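Local coordinates for protein meta cleavage compound hydrolase (Janthinobacterium, PDB 1J1I) that hydrolyses a carbon-carbon bond of the meta-cleavage product of carbazole breakdown, probably releasing anthranilate, at residues G53-Y66 / M264-L276. Sequence-based numbering, arbitrary orientation.
Sequences GNWRNVIPILARHY and MIEHPEDFANATL
Ile61 is a worked example of a knob fitting a hole between helices: it enters the hollow bounded by Glu269, Ala272, Asn273 and Leu276. Ala272 forms the low floor, its CB 3.5 Å from Ile61 CG2, while Ile61 CD1 lies between Ala272 CB and Glu269 OE2. Leu276, one wall of this hollow, is itself a bump: its CD2 lies 3.6 Å from Leu62 CD2 and also reaches the His65 ring and, in plane, the edge of Tyr66, at CE1.

One turn back, Val58 spreads its two methyls, CG1 against Ala272 CB and CG2 in the dip between Met264, Pro268 and Phe271. At the other end Met264 crosses Trp55 at about a right angle. Its CG stands 4.2 Å from the centroid of the six-membered ring, off-centre; a bend at chi2 (-64°) turns the sulfur outward, farther above the face, in a Met-aromatic contact. Phe271 CE2 meets that indole at its edge, 3.8 Å from CZ3. Polar links run through water, one joining Asn54 O to Met264 O and another Asn57 ND2 to Ile265 O.

In this alpha/beta-hydrolase fold, helix 268-281 packs beside helix 59-62, with Leu62 and Trp55 resting on strand 38-42 and Phe271 and Met264 on strand 131-137.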
loop_
_atom_site.group_PDB
_atom_site.type_symbol
_atom_site.label_atom_id
_atom_site.label_comp_id
_atom_site.label_asym_id
_atom_site.label_seq_id
_atom_site.Cartn_x
_atom_site.Cartn_y
_atom_site.Cartn_z
ATOM N N GLY A 53 2.958 0.977 -24.670
ATOM C CA GLY A 53 2.045 2.001 -24.190
ATOM C C GLY A 53 1.667 1.839 -22.725
ATOM O O GLY A 53 1.447 2.823 -22.018
ATOM N N ASN A 54 1.591 0.600 -22.258
ATOM C CA ASN A 54 1.234 0.349 -20.868
ATOM C C ASN A 54 2.378 0.524 -19.871
ATOM O O ASN A 54 2.167 1.012 -18.766
ATOM C CB ASN A 54 0.686 -1.078 -20.695
ATOM C CG ASN A 54 -0.829 -1.154 -20.818
ATOM O OD1 ASN A 54 -1.479 -1.890 -20.080
ATOM N ND2 ASN A 54 -1.392 -0.407 -21.754
ATOM N N TRP A 55 3.591 0.145 -20.261
ATOM C CA TRP A 55 4.702 0.179 -19.318
ATOM C C TRP A 55 5.903 1.069 -19.590
ATOM O O TRP A 55 6.885 1.025 -18.845
ATOM C CB TRP A 55 5.190 -1.255 -19.110
ATOM C CG TRP A 55 4.068 -2.220 -18.824
ATOM C CD1 TRP A 55 3.512 -3.120 -19.689
ATOM C CD2 TRP A 55 3.384 -2.384 -17.578
ATOM N NE1 TRP A 55 2.525 -3.841 -19.055
ATOM C CE2 TRP A 55 2.426 -3.408 -17.760
ATOM C CE3 TRP A 55 3.485 -1.765 -16.324
ATOM C CZ2 TRP A 55 1.579 -3.833 -16.727
ATOM C CZ3 TRP A 55 2.642 -2.188 -15.298
ATOM C CH2 TRP A 55 1.702 -3.212 -15.509
ATOM N N ARG A 56 5.825 1.875 -20.642
ATOM C CA ARG A 56 6.919 2.756 -21.034
ATOM C C ARG A 56 7.675 3.411 -19.877
ATOM O O ARG A 56 8.888 3.242 -19.746
ATOM C CB ARG A 56 6.388 3.843 -21.970
ATOM C CG ARG A 56 7.440 4.444 -22.880
ATOM C CD ARG A 56 6.790 4.996 -24.139
ATOM N NE ARG A 56 7.737 5.083 -25.247
ATOM C CZ ARG A 56 7.388 5.252 -26.519
ATOM N NH1 ARG A 56 6.106 5.355 -26.851
ATOM N NH2 ARG A 56 8.321 5.313 -27.461
ATOM N N ASN A 57 6.954 4.148 -19.040
ATOM C CA ASN A 57 7.558 4.860 -17.920
ATOM C C ASN A 57 7.807 4.045 -16.658
ATOM O O ASN A 57 8.418 4.541 -15.711
ATOM C CB ASN A 57 6.712 6.086 -17.573
ATOM C CG ASN A 57 6.601 7.054 -18.730
ATOM O OD1 ASN A 57 7.606 7.418 -19.343
ATOM N ND2 ASN A 57 5.379 7.478 -19.037
ATOM N N VAL A 58 7.342 2.801 -16.637
ATOM C CA VAL A 58 7.544 1.953 -15.471
ATOM C C VAL A 58 8.770 1.058 -15.631
ATOM O O VAL A 58 9.528 0.849 -14.680
ATOM C CB VAL A 58 6.293 1.078 -15.199
ATOM C CG1 VAL A 58 6.593 0.051 -14.117
ATOM C CG2 VAL A 58 5.127 1.966 -14.763
ATOM N N ILE A 59 8.979 0.552 -16.844
ATOM C CA ILE A 59 10.101 -0.336 -17.115
ATOM C C ILE A 59 11.460 0.157 -16.605
ATOM O O ILE A 59 12.154 -0.582 -15.914
ATOM C CB ILE A 59 10.212 -0.657 -18.625
ATOM C CG1 ILE A 59 8.959 -1.401 -19.089
ATOM C CG2 ILE A 59 11.440 -1.528 -18.891
ATOM C CD1 ILE A 59 8.861 -1.565 -20.595
ATOM N N PRO A 60 11.844 1.415 -16.915
ATOM C CA PRO A 60 13.131 1.971 -16.478
ATOM C C PRO A 60 13.333 1.885 -14.974
ATOM O O PRO A 60 14.403 1.515 -14.493
ATOM C CB PRO A 60 13.053 3.426 -16.950
ATOM C CG PRO A 60 12.165 3.331 -18.165
ATOM C CD PRO A 60 11.064 2.462 -17.593
ATOM N N ILE A 61 12.290 2.237 -14.237
ATOM C CA ILE A 61 12.354 2.221 -12.787
ATOM C C ILE A 61 12.557 0.809 -12.250
ATOM O O ILE A 61 13.453 0.559 -11.440
ATOM C CB ILE A 61 11.066 2.819 -12.180
ATOM C CG1 ILE A 61 10.854 4.239 -12.716
ATOM C CG2 ILE A 61 11.162 2.833 -10.669
ATOM C CD1 ILE A 61 9.512 4.850 -12.347
ATOM N N LEU A 62 11.728 -0.121 -12.705
ATOM C CA LEU A 62 11.834 -1.496 -12.243
ATOM C C LEU A 62 13.150 -2.140 -12.685
ATOM O O LEU A 62 13.761 -2.902 -11.936
ATOM C CB LEU A 62 10.640 -2.312 -12.753
ATOM C CG LEU A 62 9.268 -1.829 -12.266
ATOM C CD1 LEU A 62 8.173 -2.695 -12.860
ATOM C CD2 LEU A 62 9.218 -1.874 -10.743
ATOM N N ALA A 63 13.586 -1.809 -13.894
ATOM C CA ALA A 63 14.812 -2.366 -14.453
ATOM C C ALA A 63 16.075 -2.024 -13.660
ATOM O O ALA A 63 17.138 -2.602 -13.888
ATOM C CB ALA A 63 14.966 -1.919 -15.903
ATOM N N ARG A 64 15.967 -1.084 -12.728
ATOM C CA ARG A 64 17.122 -0.724 -11.919
ATOM C C ARG A 64 17.395 -1.824 -10.900
ATOM O O ARG A 64 18.491 -1.906 -10.343
ATOM C CB ARG A 64 16.874 0.594 -11.180
ATOM C CG ARG A 64 17.902 1.671 -11.480
ATOM C CD ARG A 64 17.449 2.584 -12.606
ATOM N NE ARG A 64 16.346 3.448 -12.190
ATOM C CZ ARG A 64 15.830 4.418 -12.939
ATOM N NH1 ARG A 64 16.315 4.655 -14.151
ATOM N NH2 ARG A 64 14.828 5.153 -12.475
ATOM N N HIS A 65 16.403 -2.682 -10.670
ATOM C CA HIS A 65 16.545 -3.744 -9.680
ATOM C C HIS A 65 16.168 -5.151 -10.139
ATOM O O HIS A 65 16.472 -6.120 -9.448
ATOM C CB HIS A 65 15.710 -3.392 -8.446
ATOM C CG HIS A 65 16.006 -2.036 -7.887
ATOM N ND1 HIS A 65 17.198 -1.730 -7.268
ATOM C CD2 HIS A 65 15.273 -0.896 -7.878
ATOM C CE1 HIS A 65 17.188 -0.460 -6.903
ATOM N NE2 HIS A 65 16.032 0.069 -7.261
ATOM N N TYR A 66 15.500 -5.265 -11.286
ATOM C CA TYR A 66 15.085 -6.577 -11.785
ATOM C C TYR A 66 15.185 -6.705 -13.296
ATOM O O TYR A 66 15.374 -5.719 -14.007
ATOM C CB TYR A 66 13.623 -6.862 -11.410
ATOM C CG TYR A 66 13.333 -6.860 -9.935
ATOM C CD1 TYR A 66 13.036 -5.675 -9.261
ATOM C CD2 TYR A 66 13.403 -8.040 -9.198
ATOM C CE1 TYR A 66 12.820 -5.668 -7.884
ATOM C CE2 TYR A 66 13.190 -8.045 -7.824
ATOM C CZ TYR A 66 12.902 -6.857 -7.173
ATOM O OH TYR A 66 12.720 -6.861 -5.811
ATOM N N MET A 264 -0.467 2.422 -13.407
ATOM C CA MET A 264 0.881 2.422 -13.985
ATOM C C MET A 264 1.109 3.526 -15.019
ATOM O O MET A 264 2.256 3.902 -15.287
ATOM C CB MET A 264 1.196 1.070 -14.632
ATOM C CG MET A 264 0.515 0.842 -15.969
ATOM S SD MET A 264 -1.275 0.776 -15.866
ATOM C CE MET A 264 -1.684 0.501 -17.571
ATOM N N ILE A 265 0.028 4.021 -15.612
ATOM C CA ILE A 265 0.128 5.085 -16.608
ATOM C C ILE A 265 -0.111 6.453 -15.968
ATOM O O ILE A 265 0.610 7.412 -16.248
ATOM C CB ILE A 265 -0.900 4.887 -17.759
ATOM C CG1 ILE A 265 -0.569 3.617 -18.550
ATOM C CG2 ILE A 265 -0.886 6.099 -18.689
ATOM C CD1 ILE A 265 -1.588 3.275 -19.630
ATOM N N GLU A 266 -1.114 6.533 -15.099
ATOM C CA GLU A 266 -1.466 7.788 -14.433
ATOM C C GLU A 266 -0.445 8.251 -13.391
ATOM O O GLU A 266 -0.225 9.451 -13.221
ATOM C CB GLU A 266 -2.841 7.656 -13.772
ATOM C CG GLU A 266 -3.953 7.250 -14.725
ATOM C CD GLU A 266 -5.259 6.961 -14.011
ATOM O OE1 GLU A 266 -5.735 7.833 -13.249
ATOM O OE2 GLU A 266 -5.814 5.858 -14.213
ATOM N N HIS A 267 0.172 7.301 -12.693
ATOM C CA HIS A 267 1.163 7.613 -11.669
ATOM C C HIS A 267 2.262 6.561 -11.736
ATOM O O HIS A 267 2.395 5.736 -10.832
ATOM C CB HIS A 267 0.510 7.583 -10.282
ATOM C CG HIS A 267 -0.718 8.434 -10.173
ATOM N ND1 HIS A 267 -0.668 9.812 -10.131
ATOM C CD2 HIS A 267 -2.028 8.103 -10.106
ATOM C CE1 HIS A 267 -1.896 10.291 -10.039
ATOM N NE2 HIS A 267 -2.739 9.275 -10.024
ATOM N N PRO A 268 3.074 6.585 -12.807
ATOM C CA PRO A 268 4.154 5.606 -12.973
ATOM C C PRO A 268 5.153 5.480 -11.825
ATOM O O PRO A 268 5.458 4.365 -11.392
ATOM C CB PRO A 268 4.803 6.018 -14.304
ATOM C CG PRO A 268 4.510 7.493 -14.397
ATOM C CD PRO A 268 3.096 7.593 -13.886
ATOM N N GLU A 269 5.656 6.607 -11.327
ATOM C CA GLU A 269 6.619 6.584 -10.228
ATOM C C GLU A 269 6.014 5.961 -8.974
ATOM O O GLU A 269 6.647 5.145 -8.296
ATOM C CB GLU A 269 7.096 8.001 -9.914
ATOM C CG GLU A 269 7.981 8.603 -10.990
ATOM C CD GLU A 269 9.414 8.787 -10.523
ATOM O OE1 GLU A 269 9.644 9.605 -9.604
ATOM O OE2 GLU A 269 10.312 8.110 -11.072
ATOM N N ASP A 270 4.786 6.360 -8.669
ATOM C CA ASP A 270 4.088 5.848 -7.501
ATOM C C ASP A 270 3.912 4.336 -7.639
ATOM O O ASP A 270 4.273 3.576 -6.746
ATOM C CB ASP A 270 2.723 6.538 -7.366
ATOM C CG ASP A 270 1.988 6.144 -6.090
ATOM O OD1 ASP A 270 0.917 6.722 -5.811
ATOM O OD2 ASP A 270 2.479 5.254 -5.370
ATOM N N PHE A 271 3.371 3.901 -8.770
ATOM C CA PHE A 271 3.157 2.479 -8.993
ATOM C C PHE A 271 4.442 1.653 -8.975
ATOM O O PHE A 271 4.491 0.589 -8.355
ATOM C CB PHE A 271 2.454 2.235 -10.329
ATOM C CG PHE A 271 2.309 0.782 -10.655
ATOM C CD1 PHE A 271 1.258 0.036 -10.121
ATOM C CD2 PHE A 271 3.272 0.133 -11.422
ATOM C CE1 PHE A 271 1.176 -1.337 -10.338
ATOM C CE2 PHE A 271 3.197 -1.239 -11.642
ATOM C CZ PHE A 271 2.146 -1.974 -11.099
ATOM N N ALA A 272 5.465 2.134 -9.678
ATOM C CA ALA A 272 6.739 1.433 -9.762
ATOM C C ALA A 272 7.386 1.252 -8.399
ATOM O O ALA A 272 7.918 0.187 -8.094
ATOM C CB ALA A 272 7.693 2.183 -10.697
ATOM N N ASN A 273 7.350 2.304 -7.590
ATOM C CA ASN A 273 7.936 2.257 -6.259
ATOM C C ASN A 273 7.179 1.313 -5.340
ATOM O O ASN A 273 7.785 0.581 -4.565
ATOM C CB ASN A 273 7.982 3.661 -5.654
ATOM C CG ASN A 273 9.262 4.396 -5.998
ATOM O OD1 ASN A 273 9.703 4.402 -7.147
ATOM N ND2 ASN A 273 9.864 5.027 -4.998
ATOM N N ALA A 274 5.854 1.332 -5.428
ATOM C CA ALA A 274 5.035 0.457 -4.602
ATOM C C ALA A 274 5.337 -0.995 -4.973
ATOM O O ALA A 274 5.364 -1.883 -4.109
ATOM C CB ALA A 274 3.557 0.760 -4.824
ATOM N N THR A 275 5.564 -1.230 -6.262
ATOM C CA THR A 275 5.874 -2.569 -6.752
ATOM C C THR A 275 7.270 -2.994 -6.299
ATOM O O THR A 275 7.471 -4.134 -5.883
ATOM C CB THR A 275 5.801 -2.631 -8.286
ATOM O OG1 THR A 275 4.469 -2.315 -8.712
ATOM C CG2 THR A 275 6.174 -4.027 -8.786
ATOM N N LEU A 276 8.233 -2.079 -6.379
ATOM C CA LEU A 276 9.595 -2.385 -5.954
ATOM C C LEU A 276 9.597 -2.762 -4.479
ATOM O O LEU A 276 10.230 -3.734 -4.078
ATOM C CB LEU A 276 10.517 -1.178 -6.163
ATOM C CG LEU A 276 10.921 -0.863 -7.603
ATOM C CD1 LEU A 276 11.733 0.425 -7.644
ATOM C CD2 LEU A 276 11.727 -2.023 -8.167
HETATM O O HOH W 1 3.695 2.875 -17.493
HETATM O O HOH W 2 2.733 7.603 -17.972
#